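Cytochrome c XoxG (Methylobacterium extorquens, PDB 6ONQ) binds a covalently attached heme c and probably carries electrons for the lanthanide-dependent methanol dehydrogenase during methanol oxidation. Local coordinates at residues S86-R90 with R173-G177; K150-Y155 with E190-L194; E58-Y62 with E180-A186. All blocks are in the same frame, centred on the assembly; numbering follows the deposited sequence.

Contact 1 (S86-R90 with R173-G177); sequences SGYRR and RARPG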
loop_
_atom_site.group_PDB
_atom_site.type_symbol
_atom_site.label_atom_id
_atom_site.label_comp_id
_atom_site.label_asym_id
_atom_site.label_seq_id
_atom_site.Cartn_x
_atom_site.Cartn_y
_atom_site.Cartn_z
ATOM N N SER A 86 -0.361 -7.410 4.222
ATOM C CA SER A 86 0.047 -8.222 3.082
ATOM C C SER A 86 0.951 -7.441 2.133
ATOM O O SER A 86 1.954 -7.973 1.639
ATOM C CB SER A 86 -1.189 -8.738 2.351
ATOM O OG SER A 86 -0.831 -9.360 1.133
ATOM N N GLY A 87 0.613 -6.175 1.872
ATOM C CA GLY A 87 1.412 -5.362 0.970
ATOM C C GLY A 87 2.818 -5.090 1.468
ATOM O O GLY A 87 3.748 -4.989 0.663
ATOM N N TYR A 88 2.996 -4.953 2.787
ATOM C CA TYR A 88 4.347 -4.863 3.335
ATOM C C TYR A 88 5.179 -6.061 2.896
ATOM O O TYR A 88 6.291 -5.909 2.376
ATOM C CB TYR A 88 4.309 -4.768 4.867
ATOM C CG TYR A 88 5.692 -4.767 5.523
ATOM C CD1 TYR A 88 6.379 -5.956 5.759
ATOM C CD2 TYR A 88 6.312 -3.577 5.906
ATOM C CE1 TYR A 88 7.641 -5.961 6.341
ATOM C CE2 TYR A 88 7.580 -3.576 6.493
ATOM C CZ TYR A 88 8.238 -4.774 6.707
ATOM O OH TYR A 88 9.492 -4.800 7.287
ATOM N N ARG A 89 4.642 -7.265 3.082
ATOM C CA ARG A 89 5.436 -8.451 2.808
ATOM C C ARG A 89 5.756 -8.559 1.325
ATOM O O ARG A 89 6.905 -8.828 0.951
ATOM C CB ARG A 89 4.715 -9.693 3.335
ATOM C CG ARG A 89 4.728 -9.755 4.872
ATOM C CD ARG A 89 3.947 -10.932 5.460
ATOM N NE ARG A 89 2.760 -11.267 4.680
ATOM C CZ ARG A 89 2.589 -12.427 4.052
ATOM N NH1 ARG A 89 3.535 -13.361 4.123
ATOM N NH2 ARG A 89 1.478 -12.652 3.357
ATOM N N ARG A 90 4.769 -8.312 0.465
ATOM C CA ARG A 90 5.035 -8.331 -0.968
ATOM C C ARG A 90 6.066 -7.280 -1.355
ATOM O O ARG A 90 6.887 -7.506 -2.256
ATOM C CB ARG A 90 3.734 -8.126 -1.733
ATOM C CG ARG A 90 2.674 -9.117 -1.346
ATOM C CD ARG A 90 3.036 -10.498 -1.861
ATOM N NE ARG A 90 2.203 -11.536 -1.259
ATOM C CZ ARG A 90 2.280 -12.828 -1.565
ATOM N NH1 ARG A 90 1.478 -13.703 -0.968
ATOM N NH2 ARG A 90 3.160 -13.244 -2.470
ATOM N N ARG A 173 8.113 3.157 9.791
ATOM C CA ARG A 173 9.082 2.245 9.182
ATOM C C ARG A 173 9.267 0.986 10.013
ATOM O O ARG A 173 10.384 0.536 10.264
ATOM C CB ARG A 173 10.411 2.949 8.964
ATOM C CG ARG A 173 10.289 4.307 8.330
ATOM C CD ARG A 173 11.665 4.828 8.016
ATOM N NE ARG A 173 12.605 3.718 7.937
ATOM C CZ ARG A 173 13.905 3.856 7.708
ATOM N NH1 ARG A 173 14.424 5.069 7.534
ATOM N NH2 ARG A 173 14.683 2.782 7.658
ATOM N N ALA A 174 8.159 0.398 10.434
ATOM C CA ALA A 174 8.163 -0.825 11.213
ATOM C C ALA A 174 7.549 -1.958 10.404
ATOM O O ALA A 174 6.948 -1.748 9.351
ATOM C CB ALA A 174 7.398 -0.624 12.525
ATOM N N ARG A 175 7.723 -3.171 10.903
ATOM C CA ARG A 175 6.922 -4.219 10.286
ATOM C C ARG A 175 5.570 -4.306 10.994
ATOM O O ARG A 175 5.506 -4.186 12.224
ATOM C CB ARG A 175 7.649 -5.560 10.367
ATOM C CG ARG A 175 6.799 -6.781 10.062
ATOM C CD ARG A 175 7.554 -8.052 10.393
ATOM N NE ARG A 175 8.471 -8.452 9.326
ATOM C CZ ARG A 175 8.133 -9.241 8.307
ATOM N NH1 ARG A 175 6.893 -9.718 8.207
ATOM N NH2 ARG A 175 9.034 -9.550 7.385
ATOM N N PRO A 176 4.467 -4.472 10.263
ATOM C CA PRO A 176 3.158 -4.563 10.926
ATOM C C PRO A 176 3.074 -5.798 11.812
ATOM O O PRO A 176 3.420 -6.903 11.388
ATOM C CB PRO A 176 2.168 -4.631 9.755
ATOM C CG PRO A 176 2.896 -4.025 8.607
ATOM C CD PRO A 176 4.335 -4.412 8.798
ATOM N N GLY A 177 2.621 -5.597 13.037
ATOM C CA GLY A 177 2.448 -6.668 14.013
ATOM C C GLY A 177 1.020 -7.122 14.028
ATOM O O GLY A 177 0.596 -8.021 13.269
#

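Contact 2 (K150-Y155 with E190-L194); sequences KNVMCY and EKECL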
loop_
_atom_site.group_PDB
_atom_site.type_symbol
_atom_site.label_atom_id
_atom_site.label_comp_id
_atom_site.label_asym_id
_atom_site.label_seq_id
_atom_site.Cartn_x
_atom_site.Cartn_y
_atom_site.Cartn_z
ATOM N N LYS A 150 2.388 -12.841 -12.038
ATOM C CA LYS A 150 1.177 -12.948 -11.231
ATOM C C LYS A 150 1.487 -12.972 -9.743
ATOM O O LYS A 150 0.614 -12.648 -8.937
ATOM C CB LYS A 150 0.363 -14.188 -11.640
ATOM C CG LYS A 150 0.124 -14.342 -13.157
ATOM C CD LYS A 150 0.037 -12.971 -13.869
ATOM C CE LYS A 150 0.344 -13.071 -15.365
ATOM N NZ LYS A 150 -0.767 -13.693 -16.149
ATOM N N ASN A 151 2.710 -13.317 -9.357
ATOM C CA ASN A 151 3.086 -13.210 -7.956
ATOM C C ASN A 151 3.253 -11.763 -7.511
ATOM O O ASN A 151 3.365 -11.502 -6.306
ATOM C CB ASN A 151 4.378 -13.981 -7.704
ATOM C CG ASN A 151 4.130 -15.438 -7.412
ATOM O OD1 ASN A 151 3.608 -15.777 -6.352
ATOM N ND2 ASN A 151 4.496 -16.315 -8.353
ATOM N N VAL A 152 3.290 -10.825 -8.447
ATOM C CA VAL A 152 3.261 -9.406 -8.139
ATOM C C VAL A 152 1.911 -8.794 -8.487
ATOM O O VAL A 152 1.283 -8.155 -7.646
ATOM C CB VAL A 152 4.413 -8.667 -8.848
ATOM C CG1 VAL A 152 4.335 -7.191 -8.565
ATOM C CG2 VAL A 152 5.719 -9.207 -8.351
ATOM N N MET A 153 1.430 -9.010 -9.710
ATOM C CA MET A 153 0.220 -8.327 -10.145
ATOM C C MET A 153 -0.985 -8.692 -9.293
ATOM O O MET A 153 -1.861 -7.851 -9.080
ATOM C CB MET A 153 -0.070 -8.629 -11.611
ATOM C CG MET A 153 0.936 -8.037 -12.568
ATOM S SD MET A 153 1.330 -6.307 -12.247
ATOM C CE MET A 153 -0.207 -5.506 -12.697
ATOM N N CYS A 154 -1.051 -9.920 -8.786
ATOM C CA CYS A 154 -2.208 -10.296 -7.980
ATOM C C CYS A 154 -2.201 -9.637 -6.620
ATOM O O CYS A 154 -3.186 -9.752 -5.891
ATOM C CB CYS A 154 -2.274 -11.817 -7.803
ATOM S SG CYS A 154 -2.409 -12.725 -9.356
ATOM N N TYR A 155 -1.112 -8.977 -6.252
ATOM C CA TYR A 155 -1.033 -8.241 -5.003
ATOM C C TYR A 155 -0.813 -6.758 -5.250
ATOM O O TYR A 155 -0.274 -6.061 -4.388
ATOM C CB TYR A 155 0.064 -8.839 -4.124
ATOM C CG TYR A 155 -0.140 -10.324 -3.941
ATOM C CD1 TYR A 155 -1.065 -10.806 -3.024
ATOM C CD2 TYR A 155 0.559 -11.244 -4.714
ATOM C CE1 TYR A 155 -1.271 -12.158 -2.864
ATOM C CE2 TYR A 155 0.360 -12.599 -4.558
ATOM C CZ TYR A 155 -0.556 -13.052 -3.633
ATOM O OH TYR A 155 -0.754 -14.407 -3.477
ATOM N N GLU A 190 -7.255 -14.723 -4.742
ATOM C CA GLU A 190 -5.871 -15.186 -4.766
ATOM C C GLU A 190 -5.770 -16.546 -5.447
ATOM O O GLU A 190 -4.876 -16.778 -6.270
ATOM C CB GLU A 190 -5.323 -15.256 -3.340
ATOM C CG GLU A 190 -3.903 -14.756 -3.178
ATOM C CD GLU A 190 -3.383 -14.938 -1.758
ATOM O OE1 GLU A 190 -4.192 -14.849 -0.810
ATOM O OE2 GLU A 190 -2.166 -15.173 -1.583
ATOM N N LYS A 191 -6.676 -17.467 -5.094
ATOM C CA LYS A 191 -6.868 -18.717 -5.821
ATOM C C LYS A 191 -6.897 -18.499 -7.327
ATOM O O LYS A 191 -6.033 -18.985 -8.066
ATOM C CB LYS A 191 -8.183 -19.365 -5.368
ATOM C CG LYS A 191 -8.641 -20.582 -6.189
ATOM C CD LYS A 191 -10.169 -20.613 -6.354
ATOM C CE LYS A 191 -10.610 -21.104 -7.736
ATOM N NZ LYS A 191 -10.223 -20.194 -8.849
ATOM N N GLU A 192 -7.904 -17.749 -7.780
ATOM C CA GLU A 192 -8.198 -17.629 -9.203
ATOM C C GLU A 192 -7.094 -16.880 -9.943
ATOM O O GLU A 192 -6.708 -17.272 -11.051
ATOM C CB GLU A 192 -9.554 -16.935 -9.383
ATOM C CG GLU A 192 -9.932 -16.609 -10.827
ATOM C CD GLU A 192 -11.354 -16.065 -10.963
ATOM O OE1 GLU A 192 -12.171 -16.277 -10.036
ATOM O OE2 GLU A 192 -11.654 -15.433 -12.003
ATOM N N CYS A 193 -6.566 -15.809 -9.345
ATOM C CA CYS A 193 -5.567 -14.994 -10.032
ATOM C C CYS A 193 -4.299 -15.797 -10.321
ATOM O O CYS A 193 -3.793 -15.804 -11.452
ATOM C CB CYS A 193 -5.261 -13.756 -9.189
ATOM S SG CYS A 193 -4.350 -12.426 -10.010
ATOM N N LEU A 194 -3.776 -16.482 -9.313
ATOM C CA LEU A 194 -2.579 -17.290 -9.473
ATOM C C LEU A 194 -2.804 -18.432 -10.457
ATOM O O LEU A 194 -3.244 -19.515 -10.073
ATOM C CB LEU A 194 -2.136 -17.840 -8.117
ATOM C CG LEU A 194 -1.693 -16.790 -7.092
ATOM C CD1 LEU A 194 -1.249 -17.433 -5.788
ATOM C CD2 LEU A 194 -0.583 -15.916 -7.656
#

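Contact 3 (E58-Y62 with E180-A186); sequences EDGKY and EDKPESA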
loop_
_atom_site.group_PDB
_atom_site.type_symbol
_atom_site.label_atom_id
_atom_site.label_comp_id
_atom_site.label_asym_id
_atom_site.label_seq_id
_atom_site.Cartn_x
_atom_site.Cartn_y
_atom_site.Cartn_z
ATOM N N GLU A 58 -15.922 -3.566 1.980
ATOM C CA GLU A 58 -16.447 -4.768 1.341
ATOM C C GLU A 58 -15.576 -5.927 1.809
ATOM O O GLU A 58 -14.607 -6.296 1.139
ATOM C CB GLU A 58 -16.427 -4.618 -0.162
ATOM C CG GLU A 58 -17.656 -5.124 -0.884
ATOM C CD GLU A 58 -17.700 -4.645 -2.325
ATOM O OE1 GLU A 58 -18.056 -5.444 -3.219
ATOM O OE2 GLU A 58 -17.369 -3.462 -2.563
ATOM N N ASP A 59 -15.898 -6.463 2.989
ATOM C CA ASP A 59 -15.251 -7.666 3.503
ATOM C C ASP A 59 -13.740 -7.502 3.657
ATOM O O ASP A 59 -12.971 -7.991 2.823
ATOM C CB ASP A 59 -15.558 -8.851 2.584
ATOM C CG ASP A 59 -15.631 -10.167 3.331
ATOM O OD1 ASP A 59 -15.089 -11.176 2.822
ATOM O OD2 ASP A 59 -16.236 -10.194 4.424
ATOM N N GLY A 60 -13.301 -6.823 4.716
ATOM C CA GLY A 60 -11.887 -6.612 4.956
ATOM C C GLY A 60 -11.184 -5.681 3.987
ATOM O O GLY A 60 -10.035 -5.295 4.254
ATOM N N LYS A 61 -11.822 -5.315 2.874
ATOM C CA LYS A 61 -11.270 -4.386 1.897
ATOM C C LYS A 61 -11.873 -3.005 2.123
ATOM O O LYS A 61 -13.100 -2.859 2.166
ATOM C CB LYS A 61 -11.580 -4.843 0.472
ATOM C CG LYS A 61 -10.650 -5.884 -0.101
ATOM C CD LYS A 61 -11.455 -6.991 -0.783
ATOM C CE LYS A 61 -10.722 -8.326 -0.782
ATOM N NZ LYS A 61 -10.641 -8.938 0.571
ATOM N N TYR A 62 -11.021 -1.999 2.244
ATOM C CA TYR A 62 -11.478 -0.630 2.404
ATOM C C TYR A 62 -11.280 0.161 1.116
ATOM O O TYR A 62 -10.359 -0.100 0.338
ATOM C CB TYR A 62 -10.747 0.043 3.560
ATOM C CG TYR A 62 -10.922 -0.695 4.856
ATOM C CD1 TYR A 62 -10.103 -1.768 5.178
ATOM C CD2 TYR A 62 -11.921 -0.341 5.750
ATOM C CE1 TYR A 62 -10.259 -2.459 6.362
ATOM C CE2 TYR A 62 -12.087 -1.029 6.936
ATOM C CZ TYR A 62 -11.252 -2.093 7.234
ATOM O OH TYR A 62 -11.395 -2.792 8.410
ATOM N N GLU A 180 -5.611 -7.301 11.067
ATOM C CA GLU A 180 -6.969 -7.815 11.011
ATOM C C GLU A 180 -6.953 -9.129 10.249
ATOM O O GLU A 180 -6.052 -9.395 9.452
ATOM C CB GLU A 180 -7.926 -6.814 10.348
ATOM C CG GLU A 180 -7.752 -5.379 10.863
ATOM C CD GLU A 180 -8.739 -4.371 10.279
ATOM O OE1 GLU A 180 -9.483 -4.705 9.322
ATOM O OE2 GLU A 180 -8.765 -3.227 10.798
ATOM N N ASP A 181 -7.958 -9.961 10.509
ATOM C CA ASP A 181 -7.978 -11.288 9.908
ATOM C C ASP A 181 -8.021 -11.198 8.386
ATOM O O ASP A 181 -8.577 -10.258 7.812
ATOM C CB ASP A 181 -9.174 -12.087 10.426
ATOM C CG ASP A 181 -8.944 -12.622 11.823
ATOM O OD1 ASP A 181 -9.523 -13.677 12.159
ATOM O OD2 ASP A 181 -8.180 -11.986 12.582
ATOM N N LYS A 182 -7.409 -12.179 7.736
ATOM C CA LYS A 182 -7.456 -12.256 6.280
ATOM C C LYS A 182 -8.875 -12.585 5.837
ATOM O O LYS A 182 -9.415 -13.624 6.238
ATOM C CB LYS A 182 -6.480 -13.305 5.752
ATOM C CG LYS A 182 -6.393 -13.346 4.230
ATOM C CD LYS A 182 -5.394 -14.396 3.730
ATOM C CE LYS A 182 -5.121 -14.249 2.225
ATOM N NZ LYS A 182 -4.136 -15.250 1.688
ATOM N N PRO A 183 -9.512 -11.743 5.030
ATOM C CA PRO A 183 -10.887 -12.016 4.607
ATOM C C PRO A 183 -10.969 -13.188 3.643
ATOM O O PRO A 183 -9.994 -13.570 2.992
ATOM C CB PRO A 183 -11.311 -10.715 3.923
ATOM C CG PRO A 183 -10.037 -10.079 3.511
ATOM C CD PRO A 183 -9.027 -10.443 4.548
ATOM N N GLU A 184 -12.178 -13.756 3.561
ATOM C CA GLU A 184 -12.429 -14.875 2.657
ATOM C C GLU A 184 -12.429 -14.433 1.202
ATOM O O GLU A 184 -12.052 -15.216 0.319
ATOM C CB GLU A 184 -13.760 -15.540 3.006
ATOM C CG GLU A 184 -13.677 -16.554 4.132
ATOM C CD GLU A 184 -12.939 -17.822 3.728
ATOM O OE1 GLU A 184 -13.244 -18.376 2.649
ATOM O OE2 GLU A 184 -12.061 -18.270 4.495
ATOM N N SER A 185 -12.858 -13.194 0.938
ATOM C CA SER A 185 -12.807 -12.643 -0.414
ATOM C C SER A 185 -11.407 -12.753 -0.999
ATOM O O SER A 185 -11.226 -13.174 -2.147
ATOM C CB SER A 185 -13.252 -11.180 -0.397
ATOM O OG SER A 185 -14.297 -10.977 0.532
ATOM N N ALA A 186 -10.400 -12.368 -0.216
ATOM C CA ALA A 186 -9.031 -12.346 -0.716
ATOM C C ALA A 186 -8.550 -13.740 -1.089
ATOM O O ALA A 186 -7.839 -13.907 -2.084
ATOM C CB ALA A 186 -8.100 -11.720 0.326
#

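Contact 1 (S86-R90 with R173-G177)
Y88, on the helix 82-94 that leads to the covalent heme attachment at C95 in this cytochrome c fold, packs against R175 and P176 of the loop between helices 156-167 and 184-193. Its ring is the platform of the contact. Across one face lie P176 CD, 3.8 Å from the ring centroid and 22° off the normal, and R175 CA, 4.2 Å from that centroid: two CH-pi contacts on the same side. Proline suits this place because its CD presents C-H bonds where another residue would carry an amide N-H. The ring reaches the loop because CG stands anti to the backbone N (chi1 176°), which turns the aromatic group away from the helix.

R175 then wraps round the ring's outer end. Its CB comes to 3.7 Å from Y88 OH, and a bend at chi3 brings the guanidinium beside the ring, where CE1 lies over the guanidinium's face, 3.9 Å from R175 CZ. With the two planes 65° apart and R175 NH2 at the ring edge, this is not a parallel stack. On the helix side, R89 CG meets R175 NH1 at 4.0 Å; it is the aliphatic part of R89 that touches, while the two like charges stay further apart. Y88 CE2 approaches A174 O at 3.5 Å, a carbonyl that also accepts a hydrogen bond from W171 NE1. Replacing Y88 by an alanine would probably remove the platform under P176 and R175, opening a gap and setting the arginine chain free to turn.

Behind the contact, S86 OG hydrogen-bonds to D158 and R90 rests on L159, both on helix 156-167, while P176 touches W171 and Y88 also meets D102.

Contact 2 (K150-Y155 with E190-L194)
K150 and L194, and C154 and C193, are the pairs at which the two backbones come nearest, with CA atoms 6.0 Å apart in the first (K150 CA to L194 CA) and 6.1 Å in the second (C154 CA to C193 CA). The short helix 150-153 thus lies beside the last turn of helix 184-193, where the modelled chain ends. C154 N bonds back to K150 O, and Y155 takes the N-cap position before helix 156-167.

The covalent link is the disulfide between C154 SG and C193 SG, with a torsion of -87° about the S-S bond, close to the relaxed right angle. The sulfurs meet because their side chains leave the backbone differently: SG of C154 lies beside its backbone N, while SG of C193 stands anti to its own (chi1 -166°). A cysteine pair suits a place near the surface, where a covalent bond can hold the last turn of helix 184-193 to the segment 150-155 of the cytochrome c fold, just ahead of helix 156-167.

L194 spreads its two methyls: CD2 lies 3.7 Å from K150 O and 4.1 Å from C154 SG of the bridge, and CD1 lies 3.8 Å from Y155 OH, giving this polar end an apolar neighbour.

One turn before L194, E190 accepts a hydrogen bond through OE2 from Y155 OH, modelled very short at 2.5 Å, a length not to be pressed. The carboxylate oxygen sits at the ring edge, near its plane, with the carboxylate turned 82° from the ring. The other oxygen, OE1, is in a salt bridge with K182, so the group has a partner at each end and is probably ionised. R90 of helix 82-94 makes a cation-pi contact with the same tyrosine, and M153 packs on helix 121-130.

Contact 3 (E58-Y62 with E180-A186)
P183 and G60 form the close-packed middle of this contact, their CA atoms 5.5 Å apart, whereas D59 and E184 lie at the exposed side. D59 and G60 make the two-residue turn of the hairpin between strands 56-58 and 61-63. G60 has a positive phi of 69°, which favours glycine, and a side chain there would point at the P183 ring. The proline, at the N-cap position of helix 184-193, has no amide N-H needing a partner, and its CB meets D59 O at 3.4 Å.

K61 bends at chi2 and chi4 to reach the start of the helix. CE lies 3.8 Å from S185 CB, while NZ comes down beside the proline, 3.2 Å from P183 CG; the same NZ makes a weak hydrogen bond to D59 O. At the inner end, the buried Y62 gives its hydroxyl to E180: OH donates to OE1 at 2.9 Å, on the syn lone pair. OE1 lies at the ring edge, and the carboxylate plane is turned 70° from the ring.

The outer side is held by S185 OG donating to D59 OD1, modelled at a very short 2.4 Å whose exact length is doubtful. Looser is the exposed E184, which barely touches the hairpin and turns its carboxylate outward.

In the fold, E180 bonds through its backbone to V80 of the outermost strand 79-80 and touches H72 and T74; within the sheet, Y62 pairs with T70. K182 and P183 rest on W82, and K61 on F83, at the start of helix 82-94.

From the N terminus, the hairpin 58-62 comes first and waits more than a hundred residues for 180-186, so contact 3 closes the longest loop. Within that loop lies the one closed by contact 1, from helix 82-94 to the segment 173-177. Contact 2 opens later, at 150-155, and closes at the C-terminal end, crossing both others. The second halves follow one another along the tail, which thereby is tied in turn to helix 82-94, the hairpin of the small sheet, and helix 150-153 with the turn that follows it. R90 joins contacts 1 and 2 through Y155; the K182-E190 salt bridge joins contacts 2 and 3.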